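Local coordinates for protein thiol transferase (Phanerochaete chrysosporium, PDB 4F0B) that binds oxidized glutathione disulfide in a GST-fold dimer and probably acts as a glutathione-dependent thiol transferase of the Ure2p-like class, at residues T13-N18 with T40-I45; P22-E27 with A218-C223; L26-A31 with E211-V216. All blocks are in the same frame, centred on the assembly; numbering follows the deposited sequence.

Contact 1. Residues T13-N18 with T40-I45; sequences TAPTPN and TVKMSI. With GDS (oxidized glutathione disulfide), chain C.
Thr13 and Lys42 form a parallel beta bridge, closed by two backbone bonds: Thr13 N gives its hydrogen to Val41 O at 3.0 Å, and Met43 N gives its own to Thr13 O at 2.8 Å, both nearly straight. On the sheet face that carries Thr13 and Lys42, the methyl CG2 of Thr13 meets CG2 of Thr40 at 3.8 Å, the two side chains crossing at a slant. The torsion that brings this methyl there (chi1 -162°) puts OG1 anti to the backbone N, where it is hydrogen-bonded to the carbonyl of Gly19. Lys42 runs out fully extended, its CE 3.9 Å from CD of Pro15 and the two side chains at about a right angle; its NZ goes on to the carbonyl of Asn224. Beyond the bridge the chain bends through an inverse gamma turn centred on Pro15, and the contact becomes apolar. CB of Ala14 rests against CG2 of Ile45 at 4.0 Å, while Thr16 CG2 and Ile45 CD1 reach toward each other, tip to tip, at 3.9 Å. Thr16 and Ile45 both line the pocket of the bound glutathione disulfide. With OG1 held between the backbone N and carbonyl carbon (chi1 58°), Thr16 brings that hydroxyl to a close approach of 3.3 Å from the ligand sulfur SG2; OG1 is hydrogen-bonded to the backbone N of Gly19. Asn18 holds another part of the ligand by one bond, ND2 donating to carboxylate oxygen OE5 at 2.9 Å, while Trp186 NE1 is bonded to OD1 and so fixes which way the amide faces. The contact joins edge strand 38-42 to strand 9-13 of the thioredoxin-like sheet and brings the loop leading into helix 20-33 alongside the ligand, with helix 60-63 against Met43 and helix 178-187 beside Pro17 and Asn18.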
loop_
_atom_site.group_PDB
_atom_site.type_symbol
_atom_site.label_atom_id
_atom_site.label_comp_id
_atom_site.label_asym_id
_atom_site.label_seq_id
_atom_site.Cartn_x
_atom_site.Cartn_y
_atom_site.Cartn_z
ATOM N N THR A 13 15.353 9.684 -6.479
ATOM C CA THR A 13 14.137 10.409 -6.154
ATOM C C THR A 13 13.839 11.544 -7.125
ATOM O O THR A 13 14.570 11.772 -8.095
ATOM C CB THR A 13 14.237 10.909 -4.702
ATOM O OG1 THR A 13 12.919 11.235 -4.259
ATOM C CG2 THR A 13 15.162 12.112 -4.571
ATOM N N ALA A 14 12.738 12.254 -6.835
ATOM C CA ALA A 14 12.324 13.452 -7.567
ATOM C C ALA A 14 11.460 14.248 -6.608
ATOM O O ALA A 14 10.944 13.686 -5.634
ATOM C CB ALA A 14 11.542 13.078 -8.847
ATOM N N PRO A 15 11.304 15.539 -6.850
ATOM C CA PRO A 15 10.565 16.387 -5.894
ATOM C C PRO A 15 9.068 16.240 -6.065
ATOM O O PRO A 15 8.452 17.009 -6.803
ATOM C CB PRO A 15 11.032 17.811 -6.229
ATOM C CG PRO A 15 11.413 17.722 -7.723
ATOM C CD PRO A 15 12.015 16.323 -7.882
ATOM N N THR A 16 8.521 15.264 -5.367
ATOM C CA THR A 16 7.124 14.829 -5.559
ATOM C C THR A 16 6.611 14.312 -4.209
ATOM O O THR A 16 7.401 14.043 -3.286
ATOM C CB THR A 16 7.020 13.626 -6.539
ATOM O OG1 THR A 16 7.817 12.552 -6.027
ATOM C CG2 THR A 16 7.575 13.936 -7.921
ATOM N N PRO A 17 5.290 14.140 -4.063
ATOM C CA PRO A 17 4.730 13.662 -2.788
ATOM C C PRO A 17 5.259 12.311 -2.328
ATOM O O PRO A 17 5.274 12.028 -1.115
ATOM C CB PRO A 17 3.197 13.584 -3.069
ATOM C CG PRO A 17 3.099 13.596 -4.602
ATOM C CD PRO A 17 4.230 14.478 -5.045
ATOM N N ASN A 18 5.701 11.461 -3.269
ATOM C CA ASN A 18 6.364 10.231 -2.905
ATOM C C ASN A 18 7.884 10.393 -2.713
ATOM O O ASN A 18 8.463 9.836 -1.765
ATOM C CB ASN A 18 6.070 9.153 -3.968
ATOM C CG ASN A 18 4.613 8.716 -3.926
ATOM O OD1 ASN A 18 4.044 8.556 -2.836
ATOM N ND2 ASN A 18 4.005 8.561 -5.091
ATOM N N THR A 40 21.918 11.650 -3.074
ATOM C CA THR A 40 20.680 11.806 -3.806
ATOM C C THR A 40 20.938 11.775 -5.309
ATOM O O THR A 40 21.817 12.463 -5.810
ATOM C CB THR A 40 20.051 13.144 -3.476
ATOM O OG1 THR A 40 19.730 13.161 -2.079
ATOM C CG2 THR A 40 18.747 13.354 -4.299
ATOM N N VAL A 41 20.205 10.913 -6.008
ATOM C CA VAL A 41 20.231 10.840 -7.476
ATOM C C VAL A 41 18.874 11.323 -7.920
ATOM O O VAL A 41 17.864 10.647 -7.701
ATOM C CB VAL A 41 20.487 9.419 -7.980
ATOM C CG1 VAL A 41 20.427 9.382 -9.512
ATOM C CG2 VAL A 41 21.841 8.929 -7.487
ATOM N N LYS A 42 18.847 12.479 -8.568
ATOM C CA LYS A 42 17.615 13.056 -9.053
ATOM C C LYS A 42 17.228 12.428 -10.422
ATOM O O LYS A 42 17.970 12.492 -11.393
ATOM C CB LYS A 42 17.752 14.582 -9.121
ATOM C CG LYS A 42 16.429 15.284 -9.353
ATOM C CD LYS A 42 16.629 16.791 -9.413
ATOM C CE LYS A 42 15.297 17.510 -9.524
ATOM N NZ LYS A 42 15.514 18.960 -9.830
ATOM N N MET A 43 16.060 11.807 -10.472
ATOM C CA MET A 43 15.626 11.032 -11.625
ATOM C C MET A 43 14.536 11.762 -12.367
ATOM O O MET A 43 13.606 12.301 -11.743
ATOM C CB MET A 43 15.082 9.649 -11.189
ATOM C CG MET A 43 16.109 8.839 -10.434
ATOM S SD MET A 43 17.315 8.075 -11.538
ATOM C CE MET A 43 16.290 6.855 -12.343
ATOM N N SER A 44 14.618 11.765 -13.690
ATOM C CA SER A 44 13.476 12.195 -14.488
ATOM C C SER A 44 12.347 11.195 -14.408
ATOM O O SER A 44 12.562 9.992 -14.568
ATOM C CB SER A 44 13.885 12.375 -15.943
ATOM O OG SER A 44 12.683 12.450 -16.715
ATOM N N ILE A 45 11.153 11.709 -14.142
ATOM C CA ILE A 45 9.938 10.890 -14.110
ATOM C C ILE A 45 9.072 11.201 -15.318
ATOM O O ILE A 45 7.899 10.832 -15.343
ATOM C CB ILE A 45 9.105 11.119 -12.816
ATOM C CG1 ILE A 45 8.682 12.577 -12.731
ATOM C CG2 ILE A 45 9.940 10.693 -11.618
ATOM C CD1 ILE A 45 7.609 12.849 -11.661
HETATM N N1 GDS C . 3.529 3.129 -4.947
HETATM C CA1 GDS C . 4.782 3.852 -5.331
HETATM C C1 GDS C . 5.476 4.327 -4.026
HETATM O OE1 GDS C . 4.767 4.544 -3.019
HETATM O OE2 GDS C . 6.716 4.448 -4.050
HETATM C CB1 GDS C . 4.421 5.086 -6.173
HETATM C CG1 GDS C . 5.672 5.813 -6.701
HETATM C CD1 GDS C . 5.260 6.813 -7.772
HETATM O O1 GDS C . 4.109 7.035 -8.127
HETATM N N2 GDS C . 6.312 7.437 -8.400
HETATM C CA2 GDS C . 6.125 8.446 -9.451
HETATM C C2 GDS C . 6.970 8.078 -10.650
HETATM O O2 GDS C . 8.146 7.649 -10.522
HETATM C CB2 GDS C . 6.547 9.847 -9.015
HETATM S SG2 GDS C . 5.750 10.445 -7.523
HETATM N N3 GDS C . 6.364 8.271 -11.838
HETATM C CA3 GDS C . 7.099 7.985 -13.073
HETATM C C3 GDS C . 6.335 7.127 -14.014
HETATM O OE3 GDS C . 6.925 6.815 -15.068
HETATM O OE4 GDS C . 5.174 6.750 -13.700
HETATM N N4 GDS C . 1.448 8.040 -7.644
HETATM C CA4 GDS C . 0.366 7.239 -7.098
HETATM C C4 GDS C . 0.693 6.585 -5.714
HETATM O OE5 GDS C . 1.568 7.087 -4.980
HETATM O OE6 GDS C . 0.026 5.573 -5.436
HETATM C C5 GDS C . 1.166 9.114 -8.386
HETATM O O5 GDS C . -0.012 9.467 -8.632
HETATM C CA5 GDS C . 2.344 9.892 -8.945
HETATM N N5 GDS C . 2.030 10.356 -10.318
HETATM C CB5 GDS C . 2.597 11.056 -7.961
HETATM S SG5 GDS C . 4.119 11.910 -8.357
HETATM C CA6 GDS C . 2.101 8.200 -13.943
HETATM C C6 GDS C . 0.576 8.235 -14.164
HETATM O OE7 GDS C . -0.171 8.077 -13.172
HETATM O OE8 GDS C . 0.179 8.364 -15.350
HETATM N N6 GDS C . 2.695 7.447 -15.046
HETATM C CB6 GDS C . 2.684 9.648 -13.907
HETATM C CG6 GDS C . 2.267 10.543 -12.703
HETATM C CD6 GDS C . 2.770 9.975 -11.408
HETATM O O6 GDS C . 3.716 9.212 -11.287
#

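Contact 2. Residues P22-E27 with A218-C223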
loop_
_atom_site.group_PDB
_atom_site.type_symbol
_atom_site.label_atom_id
_atom_site.label_comp_id
_atom_site.label_asym_id
_atom_site.label_seq_id
_atom_site.Cartn_x
_atom_site.Cartn_y
_atom_site.Cartn_z
ATOM N N PRO A 22 11.175 9.506 1.811
ATOM C CA PRO A 22 12.375 8.891 2.409
ATOM C C PRO A 22 13.433 9.912 2.791
ATOM O O PRO A 22 14.177 9.670 3.750
ATOM C CB PRO A 22 12.890 7.946 1.306
ATOM C CG PRO A 22 11.654 7.699 0.387
ATOM C CD PRO A 22 10.969 9.066 0.406
ATOM N N ALA A 23 13.533 11.025 2.065
ATOM C CA ALA A 23 14.526 12.053 2.397
ATOM C C ALA A 23 14.178 12.714 3.732
ATOM O O ALA A 23 15.056 13.012 4.533
ATOM C CB ALA A 23 14.655 13.095 1.273
ATOM N N ILE A 24 12.891 12.932 3.962
ATOM C CA ILE A 24 12.447 13.430 5.259
ATOM C C ILE A 24 12.877 12.476 6.382
ATOM O O ILE A 24 13.501 12.921 7.347
ATOM C CB ILE A 24 10.940 13.647 5.278
ATOM C CG1 ILE A 24 10.566 14.833 4.379
ATOM C CG2 ILE A 24 10.462 13.858 6.741
ATOM C CD1 ILE A 24 9.034 14.958 4.125
ATOM N N LEU A 25 12.604 11.180 6.240
ATOM C CA LEU A 25 13.049 10.267 7.271
ATOM C C LEU A 25 14.575 10.255 7.432
ATOM O O LEU A 25 15.065 10.269 8.556
ATOM C CB LEU A 25 12.517 8.865 7.005
ATOM C CG LEU A 25 12.957 7.843 8.064
ATOM C CD1 LEU A 25 12.495 8.187 9.467
ATOM C CD2 LEU A 25 12.443 6.478 7.638
ATOM N N LEU A 26 15.328 10.239 6.323
ATOM C CA LEU A 26 16.793 10.268 6.429
ATOM C C LEU A 26 17.254 11.486 7.220
ATOM O O LEU A 26 18.140 11.382 8.066
ATOM C CB LEU A 26 17.422 10.252 5.034
ATOM C CG LEU A 26 17.320 8.878 4.351
ATOM C CD1 LEU A 26 17.508 9.004 2.849
ATOM C CD2 LEU A 26 18.367 7.935 4.943
ATOM N N GLU A 27 16.663 12.652 6.975
ATOM C CA GLU A 27 17.066 13.836 7.731
ATOM C C GLU A 27 16.611 13.782 9.197
ATOM O O GLU A 27 17.336 14.251 10.076
ATOM C CB GLU A 27 16.556 15.114 7.047
ATOM C CG GLU A 27 17.242 15.443 5.714
ATOM C CD GLU A 27 18.731 15.725 5.878
ATOM O OE1 GLU A 27 19.174 16.276 6.925
ATOM O OE2 GLU A 27 19.510 15.424 4.944
ATOM N N ALA A 218 14.803 20.101 5.288
ATOM C CA ALA A 218 16.042 19.575 4.705
ATOM C C ALA A 218 15.754 18.400 3.770
ATOM O O ALA A 218 16.345 18.311 2.690
ATOM C CB ALA A 218 17.022 19.165 5.792
ATOM N N GLY A 219 14.849 17.505 4.163
ATOM C CA GLY A 219 14.532 16.389 3.290
ATOM C C GLY A 219 13.882 16.810 1.988
ATOM O O GLY A 219 14.260 16.351 0.896
ATOM N N ILE A 220 12.879 17.669 2.093
ATOM C CA ILE A 220 12.243 18.195 0.901
ATOM C C ILE A 220 13.254 18.864 -0.023
ATOM O O ILE A 220 13.283 18.577 -1.226
ATOM C CB ILE A 220 11.123 19.169 1.288
ATOM C CG1 ILE A 220 9.992 18.403 1.953
ATOM C CG2 ILE A 220 10.612 19.913 0.073
ATOM C CD1 ILE A 220 9.004 19.320 2.621
ATOM N N ASN A 221 14.101 19.727 0.530
ATOM C CA ASN A 221 15.037 20.471 -0.291
ATOM C C ASN A 221 16.075 19.568 -0.974
ATOM O O ASN A 221 16.572 19.913 -2.054
ATOM C CB ASN A 221 15.719 21.576 0.524
ATOM C CG ASN A 221 14.736 22.672 0.925
ATOM O OD1 ASN A 221 13.682 22.821 0.305
ATOM N ND2 ASN A 221 15.059 23.418 1.987
ATOM N N SER A 222 16.373 18.417 -0.365
ATOM C CA SER A 222 17.386 17.527 -0.929
ATOM C C SER A 222 16.957 16.923 -2.268
ATOM O O SER A 222 17.804 16.434 -3.020
ATOM C CB SER A 222 17.695 16.363 0.011
ATOM O OG SER A 222 16.630 15.415 0.059
ATOM N N CYS A 223 15.664 16.944 -2.565
ATOM C CA CYS A 223 15.128 16.368 -3.795
ATOM C C CYS A 223 15.179 17.300 -5.003
ATOM O O CYS A 223 14.862 16.879 -6.106
ATOM C CB CYS A 223 13.688 15.917 -3.560
ATOM S SG CYS A 223 13.511 14.681 -2.278
#
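Helices 22-27 and 218-222 run roughly antiparallel, their N-to-C directions 133° apart and their axes only 7.5 Å from each other, and Gly219 CA comes within 4.1 Å of Ile24 CA. Gly219 makes this closeness possible: a CB there would clash with the backbone of Ala23 and Ile24. CB of Ala23 points into the other helix and lies 3.3 Å from both Gly219 O and Ser222 OG. Those two oxygens are themselves joined, Ser222 OG donating to Gly219 O at 2.7 Å, a bond allowed by the hydroxyl folding back between its backbone N and carbonyl carbon (chi1 72°). SG of Cys223 touches the same methyl at 4.1 Å. On one flank Ile24 and Ile220 lie side by side, CD1 of Ile24 near CG1 of Ile220; on another, CG of Glu27 lies 3.5 Å from Gly219 N and touches the methyl of Ala218, while its OE2 is bonded to Tyr38 OH. The last helix of the all-helical C-terminal domain thus packs on helix 20-33, the first of the thioredoxin-like domain, with helix 178-187 against Ile24, strand 9-13 against Ala23 and Cys223, and helix 84-95 behind Leu25.

Contact 3. Residues L26-A31 with E211-V216; sequences LEELKA and EKRPAV
Glu28 and Arg213 form a bidentate salt bridge between the N-terminal thioredoxin-like domain and the helical C-terminal domain of the GST fold. The arginine grips side-on, one nitrogen to each oxygen: NE donates to Glu28 OE2 at 2.8 Å, and NH2 to Glu28 OE1 at 3.0 Å. Both oxygens lie near the guanidinium plane, but the carboxylate is turned 40° from it, so OE2 is met on its syn side somewhat out of plane and OE1 from above the carboxylate plane. The carboxylate gets there because Glu28 bends at chi2 (-78°), swinging its end toward helix 214-222. Arg213 bends too, at chi3, and stands at the N-cap position of that helix. A second polar partner, Tyr176 OH, is bonded to OE2, and the ring of Tyr176 makes a cation-pi contact with Arg213, so acid, base and ring brace one another. A lysine in place of Glu28 would probably leave Arg213 without its charge mate, its guanidinium held by fewer contacts, and bring two positive groups together. The van der Waals part of the contact centres on Ala215. Its CB lies against the carboxylate carbon CD of Glu28 at 3.5 Å, and it also meets CB of Glu27 at 4.0 Å. Val216 adds its CG2 beside Glu28 OE2, the two side chains running at a slant, and presses on Tyr176 and Phe184 as well. Glu27 OE2 is bonded to Tyr38 OH and, within helix 20-33, salt-bridged to Lys30 NZ at 2.8 Å, consistent with the polar end of Glu27 leading away from this contact. Where the two backbones come close, CB of Glu27 sits 3.3 Å from Ala215 O.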
loop_
_atom_site.group_PDB
_atom_site.type_symbol
_atom_site.label_atom_id
_atom_site.label_comp_id
_atom_site.label_asym_id
_atom_site.label_seq_id
_atom_site.Cartn_x
_atom_site.Cartn_y
_atom_site.Cartn_z
ATOM N N LEU A 26 15.328 10.239 6.323
ATOM C CA LEU A 26 16.793 10.268 6.429
ATOM C C LEU A 26 17.254 11.486 7.220
ATOM O O LEU A 26 18.140 11.382 8.066
ATOM C CB LEU A 26 17.422 10.252 5.034
ATOM C CG LEU A 26 17.320 8.878 4.351
ATOM C CD1 LEU A 26 17.508 9.004 2.849
ATOM C CD2 LEU A 26 18.367 7.935 4.943
ATOM N N GLU A 27 16.663 12.652 6.975
ATOM C CA GLU A 27 17.066 13.836 7.731
ATOM C C GLU A 27 16.611 13.782 9.197
ATOM O O GLU A 27 17.336 14.251 10.076
ATOM C CB GLU A 27 16.556 15.114 7.047
ATOM C CG GLU A 27 17.242 15.443 5.714
ATOM C CD GLU A 27 18.731 15.725 5.878
ATOM O OE1 GLU A 27 19.174 16.276 6.925
ATOM O OE2 GLU A 27 19.510 15.424 4.944
ATOM N N GLU A 28 15.450 13.200 9.472
ATOM C CA GLU A 28 15.032 13.022 10.869
ATOM C C GLU A 28 16.000 12.103 11.604
ATOM O O GLU A 28 16.397 12.377 12.747
ATOM C CB GLU A 28 13.612 12.464 10.969
ATOM C CG GLU A 28 12.495 13.354 10.377
ATOM C CD GLU A 28 12.080 14.518 11.277
ATOM O OE1 GLU A 28 12.687 14.726 12.347
ATOM O OE2 GLU A 28 11.144 15.223 10.871
ATOM N N LEU A 29 16.428 11.034 10.918
ATOM C CA LEU A 29 17.395 10.107 11.513
ATOM C C LEU A 29 18.734 10.793 11.731
ATOM O O LEU A 29 19.348 10.653 12.794
ATOM C CB LEU A 29 17.565 8.886 10.606
ATOM C CG LEU A 29 16.335 7.989 10.484
ATOM C CD1 LEU A 29 16.549 6.972 9.355
ATOM C CD2 LEU A 29 16.053 7.262 11.807
ATOM N N LYS A 30 19.203 11.544 10.740
ATOM C CA LYS A 30 20.477 12.260 10.885
ATOM C C LYS A 30 20.446 13.211 12.102
ATOM O O LYS A 30 21.449 13.318 12.827
ATOM C CB LYS A 30 20.825 13.034 9.605
ATOM C CG LYS A 30 21.305 12.159 8.421
ATOM C CD LYS A 30 21.256 12.915 7.099
ATOM C CE LYS A 30 22.109 14.186 7.113
ATOM N NZ LYS A 30 22.165 14.816 5.740
ATOM N N ALA A 31 19.316 13.879 12.338
ATOM C CA ALA A 31 19.238 14.825 13.450
ATOM C C ALA A 31 19.268 14.144 14.814
ATOM O O ALA A 31 19.750 14.732 15.793
ATOM C CB ALA A 31 18.002 15.696 13.327
ATOM N N GLU A 211 5.417 20.588 8.763
ATOM C CA GLU A 211 6.133 21.452 7.810
ATOM C C GLU A 211 7.216 22.293 8.501
ATOM O O GLU A 211 8.265 22.559 7.904
ATOM C CB GLU A 211 5.116 22.343 7.032
ATOM C CG GLU A 211 5.689 23.198 5.897
ATOM C CD GLU A 211 5.869 22.473 4.560
ATOM O OE1 GLU A 211 5.111 21.536 4.240
ATOM O OE2 GLU A 211 6.749 22.912 3.785
ATOM N N LYS A 212 6.963 22.710 9.754
ATOM C CA LYS A 212 7.883 23.572 10.496
ATOM C C LYS A 212 9.171 22.849 10.924
ATOM O O LYS A 212 10.114 23.504 11.339
ATOM C CB LYS A 212 7.172 24.158 11.734
ATOM C CG LYS A 212 6.145 25.219 11.435
ATOM C CD LYS A 212 5.492 25.642 12.736
ATOM C CE LYS A 212 4.280 26.536 12.503
ATOM N NZ LYS A 212 3.637 26.863 13.805
ATOM N N ARG A 213 9.213 21.518 10.850
ATOM C CA ARG A 213 10.404 20.799 11.344
ATOM C C ARG A 213 11.597 21.013 10.415
ATOM O O ARG A 213 11.492 20.826 9.207
ATOM C CB ARG A 213 10.111 19.299 11.442
ATOM C CG ARG A 213 8.928 18.926 12.343
ATOM C CD ARG A 213 8.637 17.414 12.259
ATOM N NE ARG A 213 9.724 16.590 12.811
ATOM C CZ ARG A 213 9.831 16.243 14.093
ATOM N NH1 ARG A 213 8.946 16.679 14.986
ATOM N NH2 ARG A 213 10.808 15.466 14.504
ATOM N N PRO A 214 12.743 21.435 10.969
ATOM C CA PRO A 214 13.927 21.599 10.116
ATOM C C PRO A 214 14.292 20.339 9.322
ATOM O O PRO A 214 14.711 20.476 8.174
ATOM C CB PRO A 214 15.018 21.971 11.130
ATOM C CG PRO A 214 14.263 22.745 12.189
ATOM C CD PRO A 214 12.949 21.992 12.324
ATOM N N ALA A 215 14.143 19.156 9.892
ATOM C CA ALA A 215 14.505 17.958 9.138
ATOM C C ALA A 215 13.582 17.749 7.944
ATOM O O ALA A 215 14.018 17.241 6.903
ATOM C CB ALA A 215 14.515 16.737 10.039
ATOM N N VAL A 216 12.305 18.115 8.103
ATOM C CA VAL A 216 11.364 18.032 7.007
ATOM C C VAL A 216 11.792 18.959 5.866
ATOM O O VAL A 216 11.857 18.531 4.693
ATOM C CB VAL A 216 9.953 18.346 7.514
ATOM C CG1 VAL A 216 8.988 18.529 6.349
ATOM C CG2 VAL A 216 9.445 17.195 8.378
#

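Overall arrangement
From the N terminus, strand 9-13 enters contact 1, which closes the short loop through helix 20-33 back to strand 38-42, the beta-alpha-beta unit that opens the thioredoxin-like domain. Helix 20-33 also supplies the first segments of contacts 2 and 3, which close far longer loops, across most of the chain, onto helix 214-222, fastening the thioredoxin-like domain to the C-terminal helical domain. Both cross contact 1 along the sequence. Contact 3 lies at the start of that last helix and contact 2 at its end, so the pair pins its length; Ile24 and Val216 touch between them. Contact 2 also abuts contact 1, Cys223 meeting Thr13 and Pro15, whereas contact 3 stays about 7 Å from contact 1 at nearest atoms.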